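Local coordinates for protein ferritin, putative (Archaeoglobus fulgidus, PDB 5LS9) that probably stores iron as a cage of 24 subunits and has been humanized as a tool for cell-targeted delivery, at residues H91-E96 with S135-V140; S42-V47 with K158-R163. The protein carries 10 engineered substitutions. All coordinates share one frame; numbering follows the deposited sequence.

Interaction 1 (H91-E96 with S135-V140); sequences HVYEHE and SALDIV
Y93 and A136 mark the closest backbone approach between 91-96 and 135-140, with Y93 CA 5.8 Å from A136 CA. Both segments are helical and run nearly antiparallel, at 152° between their N-to-C directions. Their axes come within 9.0 Å. They belong to helices 85-112 and 116-146, two of the four long helices of the ferritin bundle.

The side chain at the closest point is small. A136 has only its methyl group to offer, and V92 CG1 meets it, with A136 CB 4.0 Å away. V92 has CG1 anti to its backbone N (chi1 171°), and this branch is the one that reaches A136. Y93 and L137 lie side by side and point the same way. Y93 CE1 is 4.1 Å from L137 CB. Further out, L137 CD1 sits over the centre of one ring face, 4.3 Å above the plane of Y93. V140 adds a looser contact, its CG2 lying 4.4 Å from Y93 CB.

V92 also packs on Y26 and M29 of helix 6-35, and V140 on F89 of its partner helix. One turn on from V92, E96 hydrogen-bonds Q129, which binds the magnesium ion, so this helix also supplies a second-shell residue to the metal site.

Across the two segments the contact itself is apolar. It is made by aliphatic groups and one tyrosine ring, so shape and burial, rather than a directed polar bond, hold the helices together here.

Interaction 2 (S42-V47 with K158-R163); sequences SNWMRV and KELSLR
W44 has CG anti to its backbone N (chi1 -165°), which places the indole where R163 can reach across it. The R163 chain is extended from CG to NE, and its CG is likewise anti to the backbone N. The result is a cation-pi contact beside the four-helix bundle of the ferritin subunit, formed with the chain that follows the short C-terminal helix 150-160. R163 ends the type I turn that starts at L160.

R163 NH1 lies over the centre of one face of the indole, 3.2 Å above the plane of W44. R163 CZ is 4.4 Å from the centroid of the W44 five-membered ring and also over the face. The two planes are not stacked flat but inclined at 45°. Nearer the backbone, R163 CD makes an off-centre CH-pi contact with the same ring, 4.1 Å from its centroid. V47 lies on the side of the arginine: V47 CG1 is over one face of the guanidinium.

The charge of R163 has further partners just along the bundle helix. NH2 forms a salt bridge with E51, and NH1 a hydrogen bond with Q48; together these are likely to fix the rotation of the group. W44 also meets F89 edge-to-face. Putting an alanine at W44 would probably leave the guanidinium without its aromatic face and deprive F89 of its ring partner.

On the tail side, S161 OG, within the turn, donates back to K158 O just before it, 2.6 Å away and from 37° above the carbonyl plane.

In the fold
From the N terminus, helix 6-35 comes first, and helix 39-65 then supplies 42-47, the opening half of interaction 2. The chain goes on to helix 85-112, which carries 91-96, and helix 116-146, which carries 135-140 and closes interaction 1 after 38 residues. Segment 158-163 closes interaction 2 only after 110. The smaller loop therefore lies wholly within the larger, and the two do not cross. Interaction 1 ties two long bundle helices together; interaction 2 fastens the C-terminal end to a third. They also touch: I139 CD1 packs on L160 CD2 at 3.9 Å, while V92 packs on M45.

Interaction 1 (H91-E96 with S135-V140)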
loop_
_atom_site.group_PDB
_atom_site.type_symbol
_atom_site.label_atom_id
_atom_site.label_comp_id
_atom_site.label_asym_id
_atom_site.label_seq_id
_atom_site.Cartn_x
_atom_site.Cartn_y
_atom_site.Cartn_z
ATOM N N HIS F 91 11.857 8.456 59.637
ATOM C CA HIS F 91 10.506 8.391 60.201
ATOM C C HIS F 91 9.545 7.685 59.246
ATOM O O HIS F 91 8.670 6.926 59.680
ATOM C CB HIS F 91 9.974 9.783 60.526
ATOM C CG HIS F 91 8.815 9.770 61.469
ATOM N ND1 HIS F 91 7.508 9.898 61.047
ATOM C CD2 HIS F 91 8.764 9.630 62.815
ATOM C CE1 HIS F 91 6.703 9.849 62.094
ATOM N NE2 HIS F 91 7.440 9.687 63.179
ATOM N N VAL F 92 9.714 7.942 57.950
ATOM C CA VAL F 92 8.910 7.294 56.910
ATOM C C VAL F 92 9.031 5.773 57.029
ATOM O O VAL F 92 8.025 5.064 57.040
ATOM C CB VAL F 92 9.335 7.761 55.491
ATOM C CG1 VAL F 92 8.668 6.932 54.399
ATOM C CG2 VAL F 92 9.008 9.234 55.296
ATOM N N TYR F 93 10.260 5.279 57.130
ATOM C CA TYR F 93 10.497 3.845 57.279
ATOM C C TYR F 93 9.779 3.311 58.528
ATOM O O TYR F 93 8.842 2.516 58.409
ATOM C CB TYR F 93 12.007 3.554 57.318
ATOM C CG TYR F 93 12.375 2.083 57.442
ATOM C CD1 TYR F 93 11.920 1.149 56.515
ATOM C CD2 TYR F 93 13.200 1.635 58.473
ATOM C CE1 TYR F 93 12.263 -0.191 56.620
ATOM C CE2 TYR F 93 13.544 0.298 58.587
ATOM C CZ TYR F 93 13.076 -0.611 57.661
ATOM O OH TYR F 93 13.425 -1.937 57.774
ATOM N N GLU F 94 10.182 3.790 59.708
ATOM C CA GLU F 94 9.613 3.311 60.983
ATOM C C GLU F 94 8.105 3.565 61.123
ATOM O O GLU F 94 7.438 2.869 61.886
ATOM C CB GLU F 94 10.359 3.903 62.188
ATOM C CG GLU F 94 11.539 3.058 62.669
ATOM C CD GLU F 94 12.295 3.676 63.846
ATOM O OE1 GLU F 94 12.104 4.882 64.130
ATOM O OE2 GLU F 94 13.091 2.957 64.493
ATOM N N HIS F 95 7.578 4.557 60.402
ATOM C CA HIS F 95 6.130 4.728 60.275
ATOM C C HIS F 95 5.570 3.636 59.367
ATOM O O HIS F 95 4.567 3.005 59.709
ATOM C CB HIS F 95 5.772 6.116 59.714
ATOM C CG HIS F 95 4.296 6.341 59.527
ATOM N ND1 HIS F 95 3.513 6.980 60.465
ATOM C CD2 HIS F 95 3.466 6.016 58.509
ATOM C CE1 HIS F 95 2.265 7.033 60.034
ATOM N NE2 HIS F 95 2.209 6.451 58.851
ATOM N N GLU F 96 6.212 3.419 58.214
ATOM C CA GLU F 96 5.728 2.426 57.249
ATOM C C GLU F 96 5.874 1.002 57.760
ATOM O O GLU F 96 5.041 0.159 57.445
ATOM C CB GLU F 96 6.414 2.559 55.883
ATOM C CG GLU F 96 5.885 3.694 55.017
ATOM C CD GLU F 96 4.521 3.408 54.400
ATOM O OE1 GLU F 96 3.781 2.541 54.926
ATOM O OE2 GLU F 96 4.193 4.060 53.378
ATOM N N SER F 135 11.703 0.891 49.182
ATOM C CA SER F 135 11.878 2.184 48.495
ATOM C C SER F 135 12.264 3.288 49.472
ATOM O O SER F 135 13.121 4.125 49.185
ATOM C CB SER F 135 10.603 2.582 47.750
ATOM O OG SER F 135 10.365 1.715 46.648
ATOM N N ALA F 136 11.621 3.284 50.631
ATOM C CA ALA F 136 11.986 4.186 51.719
ATOM C C ALA F 136 13.409 3.900 52.175
ATOM O O ALA F 136 14.264 4.794 52.153
ATOM C CB ALA F 136 11.020 4.031 52.885
ATOM N N LEU F 137 13.646 2.642 52.564
ATOM C CA LEU F 137 14.944 2.186 53.071
ATOM C C LEU F 137 16.070 2.311 52.040
ATOM O O LEU F 137 17.241 2.399 52.418
ATOM C CB LEU F 137 14.854 0.736 53.565
ATOM C CG LEU F 137 16.136 0.118 54.138
ATOM C CD1 LEU F 137 16.516 0.784 55.450
ATOM C CD2 LEU F 137 15.975 -1.382 54.318
ATOM N N ASP F 138 15.742 2.305 50.748
ATOM C CA ASP F 138 16.750 2.603 49.732
ATOM C C ASP F 138 17.243 4.021 49.959
ATOM O O ASP F 138 18.447 4.258 50.035
ATOM C CB ASP F 138 16.197 2.457 48.307
ATOM C CG ASP F 138 17.300 2.415 47.252
ATOM O OD1 ASP F 138 18.477 2.221 47.632
ATOM O OD2 ASP F 138 16.995 2.569 46.043
ATOM N N ILE F 139 16.299 4.946 50.107
ATOM C CA ILE F 139 16.613 6.372 50.215
ATOM C C ILE F 139 17.251 6.715 51.569
ATOM O O ILE F 139 18.158 7.554 51.633
ATOM C CB ILE F 139 15.359 7.249 49.959
ATOM C CG1 ILE F 139 14.764 6.942 48.580
ATOM C CG2 ILE F 139 15.699 8.736 50.037
ATOM C CD1 ILE F 139 13.301 7.313 48.444
ATOM N N VAL F 140 16.777 6.079 52.639
ATOM C CA VAL F 140 17.372 6.254 53.970
ATOM C C VAL F 140 18.870 5.984 53.898
ATOM O O VAL F 140 19.677 6.814 54.327
ATOM C CB VAL F 140 16.741 5.303 55.016
ATOM C CG1 VAL F 140 17.602 5.216 56.266
ATOM C CG2 VAL F 140 15.338 5.761 55.382
#

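Interaction 2 (S42-V47 with K158-R163)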
loop_
_atom_site.group_PDB
_atom_site.type_symbol
_atom_site.label_atom_id
_atom_site.label_comp_id
_atom_site.label_asym_id
_atom_site.label_seq_id
_atom_site.Cartn_x
_atom_site.Cartn_y
_atom_site.Cartn_z
ATOM N N SER F 42 10.140 17.214 47.727
ATOM C CA SER F 42 8.761 17.703 47.849
ATOM C C SER F 42 7.816 16.952 46.913
ATOM O O SER F 42 6.732 16.542 47.322
ATOM C CB SER F 42 8.683 19.210 47.564
ATOM O OG SER F 42 8.753 19.484 46.178
ATOM N N ASN F 43 8.236 16.778 45.662
ATOM C CA ASN F 43 7.451 16.042 44.680
ATOM C C ASN F 43 7.173 14.596 45.122
ATOM O O ASN F 43 6.044 14.107 44.984
ATOM C CB ASN F 43 8.159 16.054 43.323
ATOM C CG ASN F 43 7.377 15.312 42.251
ATOM O OD1 ASN F 43 7.643 14.138 41.970
ATOM N ND2 ASN F 43 6.392 15.986 41.665
ATOM N N TRP F 44 8.200 13.936 45.660
ATOM C CA TRP F 44 8.109 12.534 46.108
ATOM C C TRP F 44 7.051 12.309 47.179
ATOM O O TRP F 44 6.286 11.347 47.109
ATOM C CB TRP F 44 9.450 12.071 46.663
ATOM C CG TRP F 44 9.582 10.582 46.816
ATOM C CD1 TRP F 44 10.091 9.721 45.899
ATOM C CD2 TRP F 44 9.221 9.789 47.956
ATOM N NE1 TRP F 44 10.073 8.443 46.389
ATOM C CE2 TRP F 44 9.547 8.456 47.653
ATOM C CE3 TRP F 44 8.650 10.076 49.199
ATOM C CZ2 TRP F 44 9.321 7.407 48.542
ATOM C CZ3 TRP F 44 8.425 9.033 50.085
ATOM C CH2 TRP F 44 8.760 7.714 49.749
ATOM N N MET F 45 7.020 13.187 48.174
ATOM C CA MET F 45 6.022 13.103 49.239
ATOM C C MET F 45 4.598 13.382 48.721
ATOM O O MET F 45 3.661 12.684 49.092
ATOM C CB MET F 45 6.382 14.057 50.370
ATOM C CG MET F 45 7.717 13.743 51.033
ATOM S SD MET F 45 7.658 12.333 52.155
ATOM C CE MET F 45 9.378 11.867 52.195
ATOM N N ARG F 46 4.446 14.386 47.856
ATOM C CA ARG F 46 3.150 14.694 47.233
ATOM C C ARG F 46 2.573 13.477 46.514
ATOM O O ARG F 46 1.375 13.215 46.580
ATOM C CB ARG F 46 3.277 15.851 46.226
ATOM C CG ARG F 46 3.566 17.221 46.831
ATOM C CD ARG F 46 2.302 17.922 47.306
ATOM N NE ARG F 46 1.523 18.481 46.198
ATOM C CZ ARG F 46 1.773 19.642 45.586
ATOM N NH1 ARG F 46 2.799 20.413 45.954
ATOM N NH2 ARG F 46 0.986 20.037 44.584
ATOM N N VAL F 47 3.431 12.743 45.810
ATOM C CA VAL F 47 2.997 11.532 45.114
ATOM C C VAL F 47 2.640 10.450 46.139
ATOM O O VAL F 47 1.609 9.775 46.018
ATOM C CB VAL F 47 4.069 11.026 44.120
ATOM C CG1 VAL F 47 3.710 9.651 43.579
ATOM C CG2 VAL F 47 4.234 12.007 42.964
ATOM N N LYS F 158 17.027 15.989 42.314
ATOM C CA LYS F 158 16.480 16.018 40.954
ATOM C C LYS F 158 15.853 14.679 40.571
ATOM O O LYS F 158 14.796 14.637 39.941
ATOM C CB LYS F 158 17.574 16.391 39.950
ATOM C CG LYS F 158 17.070 16.753 38.563
ATOM C CD LYS F 158 18.230 17.132 37.655
ATOM C CE LYS F 158 17.793 17.335 36.209
ATOM N NZ LYS F 158 18.911 17.784 35.326
ATOM N N GLU F 159 16.506 13.592 40.974
ATOM C CA GLU F 159 16.074 12.249 40.594
ATOM C C GLU F 159 14.655 11.962 41.087
ATOM O O GLU F 159 13.816 11.493 40.321
ATOM C CB GLU F 159 17.049 11.198 41.128
ATOM C CG GLU F 159 17.681 10.355 40.038
ATOM C CD GLU F 159 18.604 9.290 40.585
ATOM O OE1 GLU F 159 18.986 9.385 41.773
ATOM O OE2 GLU F 159 18.949 8.362 39.823
ATOM N N LEU F 160 14.392 12.270 42.357
ATOM C CA LEU F 160 13.068 12.065 42.962
ATOM C C LEU F 160 11.944 12.858 42.283
ATOM O O LEU F 160 10.780 12.456 42.361
ATOM C CB LEU F 160 13.124 12.395 44.451
ATOM C CG LEU F 160 13.999 11.409 45.234
ATOM C CD1 LEU F 160 14.918 12.122 46.210
ATOM C CD2 LEU F 160 13.164 10.376 45.966
ATOM N N SER F 161 12.301 13.964 41.618
ATOM C CA SER F 161 11.359 14.760 40.800
ATOM C C SER F 161 10.589 13.932 39.773
ATOM O O SER F 161 9.443 14.238 39.458
ATOM C CB SER F 161 12.083 15.875 40.029
ATOM O OG SER F 161 13.132 16.450 40.771
ATOM N N LEU F 162 11.226 12.881 39.256
ATOM C CA LEU F 162 10.687 12.112 38.130
ATOM C C LEU F 162 9.680 11.022 38.531
ATOM O O LEU F 162 9.218 10.261 37.682
ATOM C CB LEU F 162 11.838 11.501 37.313
ATOM C CG LEU F 162 12.787 12.490 36.612
ATOM C CD1 LEU F 162 13.997 12.841 37.466
ATOM C CD2 LEU F 162 13.274 11.930 35.285
ATOM N N ARG F 163 9.330 10.940 39.810
ATOM C CA ARG F 163 8.245 10.056 40.226
ATOM C C ARG F 163 6.906 10.635 39.760
ATOM O O ARG F 163 6.781 11.846 39.584
ATOM C CB ARG F 163 8.245 9.885 41.738
ATOM C CG ARG F 163 7.389 8.731 42.213
ATOM C CD ARG F 163 7.213 8.736 43.721
ATOM N NE ARG F 163 6.454 7.572 44.163
ATOM C CZ ARG F 163 6.212 7.259 45.432
ATOM N NH1 ARG F 163 6.659 8.030 46.415
ATOM N NH2 ARG F 163 5.511 6.172 45.722
#